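Local structure of putative tetR-family transcriptional regulatory protein (Streptomyces coelicolor, 2DG8) at residues A[70-75]-A[94-99]; A[85-90]-A[169-174]. The protein probably acts as a TetR-family transcriptional regulator, binding DNA through a helix-turn-helix domain and sensing an unidentified signal through its helical C-terminal domain. All coordinates share one frame; numbering follows the deposited sequence.

Contact 1: A[70-75]-A[94-99]; sequences AVFDEH and HELSED
V71 and F72 meet L96 in a sparse, mainly apolar helix-helix contact at the surface of the chain, where the C-terminal part of helix 53-77 faces the C-terminal part of helix 82-98. The local axes run 145° apart and come no nearer than 11.8 Å, so the backbones stay apart and only side-chain ends meet. L96 sends its two methyls to different partners. CD1 reaches CE2 of the F72 ring at 3.9 Å, obliquely, with the two side chains roughly perpendicular; CD2 lies 4.1 Å from CG1 of V71, the valine and leucine running antiparallel past one another. V71 holds CG1 anti to its own nitrogen (chi1 176°), which also brings that methyl 3.9 Å from E95 OE2. In TetR-family proteins a long helix joins the DNA-binding domain to the C-terminal bundle, and helix 53-77 has that place here; L92 of helix 82-98 and I151 of helix 141-159 also touch F72. H75 turns back on its own helix: ND1 donates to V71 O at 3.1 Å with an N-H...O angle of 166°, the oxygen lying in the ring plane, and this bond holds the imidazole's rotation. The backbone N of H75 reaches V71 O from the other face of the carbonyl plane, so this oxygen is gripped twice. The carboxylate of E95 lies beside the imidazole, but the model is too tight there for this approach to be trusted.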
loop_
_atom_site.group_PDB
_atom_site.type_symbol
_atom_site.label_atom_id
_atom_site.label_comp_id
_atom_site.label_asym_id
_atom_site.label_seq_id
_atom_site.Cartn_x
_atom_site.Cartn_y
_atom_site.Cartn_z
ATOM N N ALA A 70 -7.662 6.094 15.407
ATOM C CA ALA A 70 -8.896 6.325 16.135
ATOM C C ALA A 70 -10.014 5.508 15.500
ATOM O O ALA A 70 -10.970 5.121 16.171
ATOM C CB ALA A 70 -9.246 7.806 16.112
ATOM N N VAL A 71 -9.904 5.260 14.199
ATOM C CA VAL A 71 -10.921 4.476 13.510
ATOM C C VAL A 71 -10.854 3.050 14.044
ATOM O O VAL A 71 -11.876 2.375 14.160
ATOM C CB VAL A 71 -10.710 4.469 11.983
ATOM C CG1 VAL A 71 -11.734 3.558 11.326
ATOM C CG2 VAL A 71 -10.864 5.882 11.435
ATOM N N PHE A 72 -9.642 2.604 14.363
ATOM C CA PHE A 72 -9.443 1.276 14.921
ATOM C C PHE A 72 -10.101 1.260 16.299
ATOM O O PHE A 72 -10.810 0.319 16.655
ATOM C CB PHE A 72 -7.946 0.967 15.053
ATOM C CG PHE A 72 -7.334 0.358 13.813
ATOM C CD1 PHE A 72 -6.756 -0.906 13.860
ATOM C CD2 PHE A 72 -7.361 1.033 12.598
ATOM C CE1 PHE A 72 -6.206 -1.494 12.715
ATOM C CE2 PHE A 72 -6.814 0.458 11.442
ATOM C CZ PHE A 72 -6.240 -0.807 11.502
ATOM N N ASP A 73 -9.868 2.326 17.059
ATOM C CA ASP A 73 -10.427 2.456 18.393
ATOM C C ASP A 73 -11.947 2.463 18.341
ATOM O O ASP A 73 -12.609 1.816 19.153
ATOM C CB ASP A 73 -9.953 3.749 19.045
ATOM C CG ASP A 73 -10.419 3.871 20.479
ATOM O OD1 ASP A 73 -10.351 4.986 21.036
ATOM O OD2 ASP A 73 -10.847 2.841 21.049
ATOM N N GLU A 74 -12.498 3.202 17.383
ATOM C CA GLU A 74 -13.943 3.282 17.231
ATOM C C GLU A 74 -14.579 1.898 17.060
ATOM O O GLU A 74 -15.570 1.575 17.720
ATOM C CB GLU A 74 -14.306 4.150 16.022
ATOM C CG GLU A 74 -15.804 4.433 15.900
ATOM C CD GLU A 74 -16.186 5.072 14.570
ATOM O OE1 GLU A 74 -15.572 6.093 14.188
ATOM O OE2 GLU A 74 -17.112 4.552 13.910
ATOM N N HIS A 75 -14.010 1.086 16.171
ATOM C CA HIS A 75 -14.539 -0.247 15.912
ATOM C C HIS A 75 -14.215 -1.262 16.990
ATOM O O HIS A 75 -15.103 -1.972 17.467
ATOM C CB HIS A 75 -14.024 -0.785 14.569
ATOM C CG HIS A 75 -14.690 -0.173 13.380
ATOM N ND1 HIS A 75 -14.323 1.054 12.871
ATOM C CD2 HIS A 75 -15.734 -0.596 12.629
ATOM C CE1 HIS A 75 -15.112 1.361 11.858
ATOM N NE2 HIS A 75 -15.977 0.377 11.689
ATOM N N HIS A 94 -13.809 -3.196 5.688
ATOM C CA HIS A 94 -14.661 -2.674 4.629
ATOM C C HIS A 94 -14.774 -1.150 4.653
ATOM O O HIS A 94 -14.759 -0.497 3.608
ATOM C CB HIS A 94 -16.035 -3.353 4.676
ATOM C CG HIS A 94 -16.008 -4.764 4.166
ATOM N ND1 HIS A 94 -16.852 -5.210 3.173
ATOM C CD2 HIS A 94 -15.189 -5.802 4.455
ATOM C CE1 HIS A 94 -16.549 -6.458 2.865
ATOM N NE2 HIS A 94 -15.542 -6.842 3.628
ATOM N N GLU A 95 -14.850 -0.575 5.841
ATOM C CA GLU A 95 -14.934 0.876 5.927
ATOM C C GLU A 95 -13.652 1.529 5.379
ATOM O O GLU A 95 -13.713 2.466 4.595
ATOM C CB GLU A 95 -15.163 1.313 7.374
ATOM C CG GLU A 95 -15.281 2.820 7.529
ATOM C CD GLU A 95 -15.580 3.252 8.955
ATOM O OE1 GLU A 95 -16.411 2.589 9.619
ATOM O OE2 GLU A 95 -14.997 4.264 9.400
ATOM N N LEU A 96 -12.494 1.018 5.782
ATOM C CA LEU A 96 -11.225 1.583 5.330
ATOM C C LEU A 96 -10.982 1.400 3.838
ATOM O O LEU A 96 -10.289 2.201 3.225
ATOM C CB LEU A 96 -10.050 0.951 6.076
ATOM C CG LEU A 96 -9.877 1.097 7.590
ATOM C CD1 LEU A 96 -8.771 0.135 8.034
ATOM C CD2 LEU A 96 -9.530 2.535 7.962
ATOM N N SER A 97 -11.531 0.339 3.259
ATOM C CA SER A 97 -11.327 0.086 1.845
ATOM C C SER A 97 -12.238 0.868 0.913
ATOM O O SER A 97 -11.904 1.035 -0.257
ATOM C CB SER A 97 -11.483 -1.409 1.534
ATOM O OG SER A 97 -12.845 -1.814 1.596
ATOM N N GLU A 98 -13.372 1.362 1.403
ATOM C CA GLU A 98 -14.279 2.065 0.495
ATOM C C GLU A 98 -14.980 3.341 0.935
ATOM O O GLU A 98 -15.578 4.022 0.103
ATOM C CB GLU A 98 -15.352 1.090 -0.000
ATOM C CG GLU A 98 -16.078 0.342 1.100
ATOM C CD GLU A 98 -17.155 -0.590 0.558
ATOM O OE1 GLU A 98 -16.867 -1.369 -0.378
ATOM O OE2 GLU A 98 -18.293 -0.546 1.075
ATOM N N ASP A 99 -14.918 3.679 2.216
ATOM C CA ASP A 99 -15.620 4.865 2.683
ATOM C C ASP A 99 -14.992 6.203 2.338
ATOM O O ASP A 99 -15.699 7.138 2.008
ATOM C CB ASP A 99 -15.860 4.774 4.188
ATOM C CG ASP A 99 -16.988 3.805 4.539
ATOM O OD1 ASP A 99 -17.330 3.680 5.733
ATOM O OD2 ASP A 99 -17.536 3.163 3.614
#

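Contact 2: A[85-90]-A[169-174]; sequences AREAVA and LTLEAI
I174 and L171 push their branched ends against one side of segment 85-90 of helix 82-98, on which A90 leaves room for both. CD1 of I174 lies 3.6 Å from CG1 of V89, 3.6 Å from the backbone N of A90 and 4.0 Å from A90 CB. The other branch of I174, CG2, sits over R86, 4.0 Å from R86 CB and near the R86 carbonyl oxygen. L171 places its CG anti to the backbone nitrogen (chi1 -162°), which carries the isobutyl end over to A90: CD1 is 3.9 Å from A90 CB and also close to the R86 carbonyl oxygen, while CD2 meets the carboxylate of E87, 3.5 Å from OE2. T170 adds its methyl, CG2, at 4.0 Å from A90 CA. E87 starts out away from the partner helix, but a bend at chi2 (74°) folds its carboxylate back over the end of L171, where OE2 forms a salt bridge with R167. A leucine in its place would probably leave R167 without this charged mate and remove the polar cover from one side of L171. Farther out, a bond from R86 NE to the hydroxyl of T178 links helix 82-98 to the end of helix 167-177, and T170 OG1 is hydrogen-bonded to H165, which precedes that helix. From helix 141-159, I151 packs on V89 and L154 on T170; A173, on the same helix as T170, touches Q146 of the second subunit. The local axes come within 9.2 Å at an angle of 133°, a close approach favoured by the small A90, and the arrangement is that of a short C-terminal helix packed on the all-helical C-terminal bundle of a TetR-type regulator.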
loop_
_atom_site.group_PDB
_atom_site.type_symbol
_atom_site.label_atom_id
_atom_site.label_comp_id
_atom_site.label_asym_id
_atom_site.label_seq_id
_atom_site.Cartn_x
_atom_site.Cartn_y
_atom_site.Cartn_z
ATOM N N ALA A 85 -15.081 -8.662 18.386
ATOM C CA ALA A 85 -13.850 -8.077 17.870
ATOM C C ALA A 85 -13.619 -8.509 16.424
ATOM O O ALA A 85 -13.312 -7.681 15.568
ATOM C CB ALA A 85 -12.666 -8.496 18.726
ATOM N N ARG A 86 -13.769 -9.806 16.160
ATOM C CA ARG A 86 -13.577 -10.335 14.815
ATOM C C ARG A 86 -14.557 -9.671 13.858
ATOM O O ARG A 86 -14.199 -9.302 12.737
ATOM C CB ARG A 86 -13.800 -11.853 14.786
ATOM C CG ARG A 86 -12.834 -12.652 15.636
ATOM C CD ARG A 86 -13.054 -14.149 15.450
ATOM N NE ARG A 86 -12.044 -14.949 16.146
ATOM C CZ ARG A 86 -12.187 -15.458 17.370
ATOM N NH1 ARG A 86 -11.203 -16.170 17.908
ATOM N NH2 ARG A 86 -13.313 -15.268 18.051
ATOM N N GLU A 87 -15.802 -9.538 14.310
ATOM C CA GLU A 87 -16.866 -8.924 13.517
ATOM C C GLU A 87 -16.550 -7.438 13.328
ATOM O O GLU A 87 -16.817 -6.850 12.278
ATOM C CB GLU A 87 -18.198 -9.072 14.257
ATOM C CG GLU A 87 -19.434 -9.104 13.367
ATOM C CD GLU A 87 -19.585 -10.422 12.622
ATOM O OE1 GLU A 87 -19.435 -11.488 13.254
ATOM O OE2 GLU A 87 -19.866 -10.393 11.409
ATOM N N ALA A 88 -15.986 -6.842 14.374
ATOM C CA ALA A 88 -15.623 -5.435 14.362
ATOM C C ALA A 88 -14.515 -5.189 13.344
ATOM O O ALA A 88 -14.515 -4.173 12.646
ATOM C CB ALA A 88 -15.155 -5.005 15.763
ATOM N N VAL A 89 -13.569 -6.121 13.272
ATOM C CA VAL A 89 -12.451 -6.002 12.351
ATOM C C VAL A 89 -12.929 -6.070 10.908
ATOM O O VAL A 89 -12.394 -5.380 10.044
ATOM C CB VAL A 89 -11.400 -7.108 12.600
ATOM C CG1 VAL A 89 -10.342 -7.093 11.485
ATOM C CG2 VAL A 89 -10.731 -6.886 13.958
ATOM N N ALA A 90 -13.936 -6.902 10.648
ATOM C CA ALA A 90 -14.470 -7.025 9.296
ATOM C C ALA A 90 -15.037 -5.676 8.897
ATOM O O ALA A 90 -14.848 -5.215 7.767
ATOM C CB ALA A 90 -15.569 -8.107 9.237
ATOM N N LEU A 169 -15.922 -13.529 3.025
ATOM C CA LEU A 169 -14.528 -13.857 2.760
ATOM C C LEU A 169 -13.634 -13.100 3.744
ATOM O O LEU A 169 -12.654 -13.640 4.239
ATOM C CB LEU A 169 -14.175 -13.481 1.314
ATOM C CG LEU A 169 -12.818 -13.874 0.720
ATOM C CD1 LEU A 169 -11.724 -12.987 1.287
ATOM C CD2 LEU A 169 -12.547 -15.339 0.993
ATOM N N THR A 170 -13.972 -11.846 4.026
ATOM C CA THR A 170 -13.191 -11.050 4.965
ATOM C C THR A 170 -13.290 -11.665 6.368
ATOM O O THR A 170 -12.289 -11.841 7.058
ATOM C CB THR A 170 -13.691 -9.574 5.032
ATOM O OG1 THR A 170 -13.496 -8.928 3.761
ATOM C CG2 THR A 170 -12.906 -8.795 6.105
ATOM N N LEU A 171 -14.501 -12.012 6.774
ATOM C CA LEU A 171 -14.713 -12.582 8.092
ATOM C C LEU A 171 -14.004 -13.920 8.268
ATOM O O LEU A 171 -13.473 -14.205 9.337
ATOM C CB LEU A 171 -16.210 -12.734 8.349
ATOM C CG LEU A 171 -16.601 -12.899 9.813
ATOM C CD1 LEU A 171 -16.137 -11.682 10.629
ATOM C CD2 LEU A 171 -18.113 -13.066 9.896
ATOM N N GLU A 172 -13.976 -14.736 7.218
ATOM C CA GLU A 172 -13.309 -16.035 7.297
ATOM C C GLU A 172 -11.798 -15.894 7.488
ATOM O O GLU A 172 -11.205 -16.596 8.299
ATOM C CB GLU A 172 -13.576 -16.874 6.038
ATOM C CG GLU A 172 -13.154 -18.331 6.198
ATOM C CD GLU A 172 -13.371 -19.156 4.946
ATOM O OE1 GLU A 172 -12.616 -18.976 3.966
ATOM O OE2 GLU A 172 -14.305 -19.986 4.936
ATOM N N ALA A 173 -11.173 -15.000 6.730
ATOM C CA ALA A 173 -9.723 -14.802 6.845
ATOM C C ALA A 173 -9.413 -14.352 8.265
ATOM O O ALA A 173 -8.458 -14.812 8.895
ATOM C CB ALA A 173 -9.243 -13.752 5.842
ATOM N N ILE A 174 -10.234 -13.444 8.770
ATOM C CA ILE A 174 -10.047 -12.949 10.118
ATOM C C ILE A 174 -10.184 -14.098 11.113
ATOM O O ILE A 174 -9.336 -14.265 11.992
ATOM C CB ILE A 174 -11.064 -11.829 10.417
ATOM C CG1 ILE A 174 -10.716 -10.601 9.564
ATOM C CG2 ILE A 174 -11.059 -11.495 11.896
ATOM C CD1 ILE A 174 -11.830 -9.586 9.415
#

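Helix 82-98 is the element common to both contacts: its earlier turns receive helix 167-177 in contact 2, and its C-terminal turns face helix 53-77 in contact 1. Along the chain the segments alternate, in the order 70-75, 85-90, 94-99, 169-174. The two centres are about 13 Å apart, on the same side of the chain's centre, and contact 2 lies farther out. They touch directly, through a probable hydrogen bond between H94 NE2 and T170 OG1 (2.9 Å) and packing of the H75 carbonyl on A88. Helix 82-98 thus connects the long helix leading from the DNA-binding domain with the C-terminal helix.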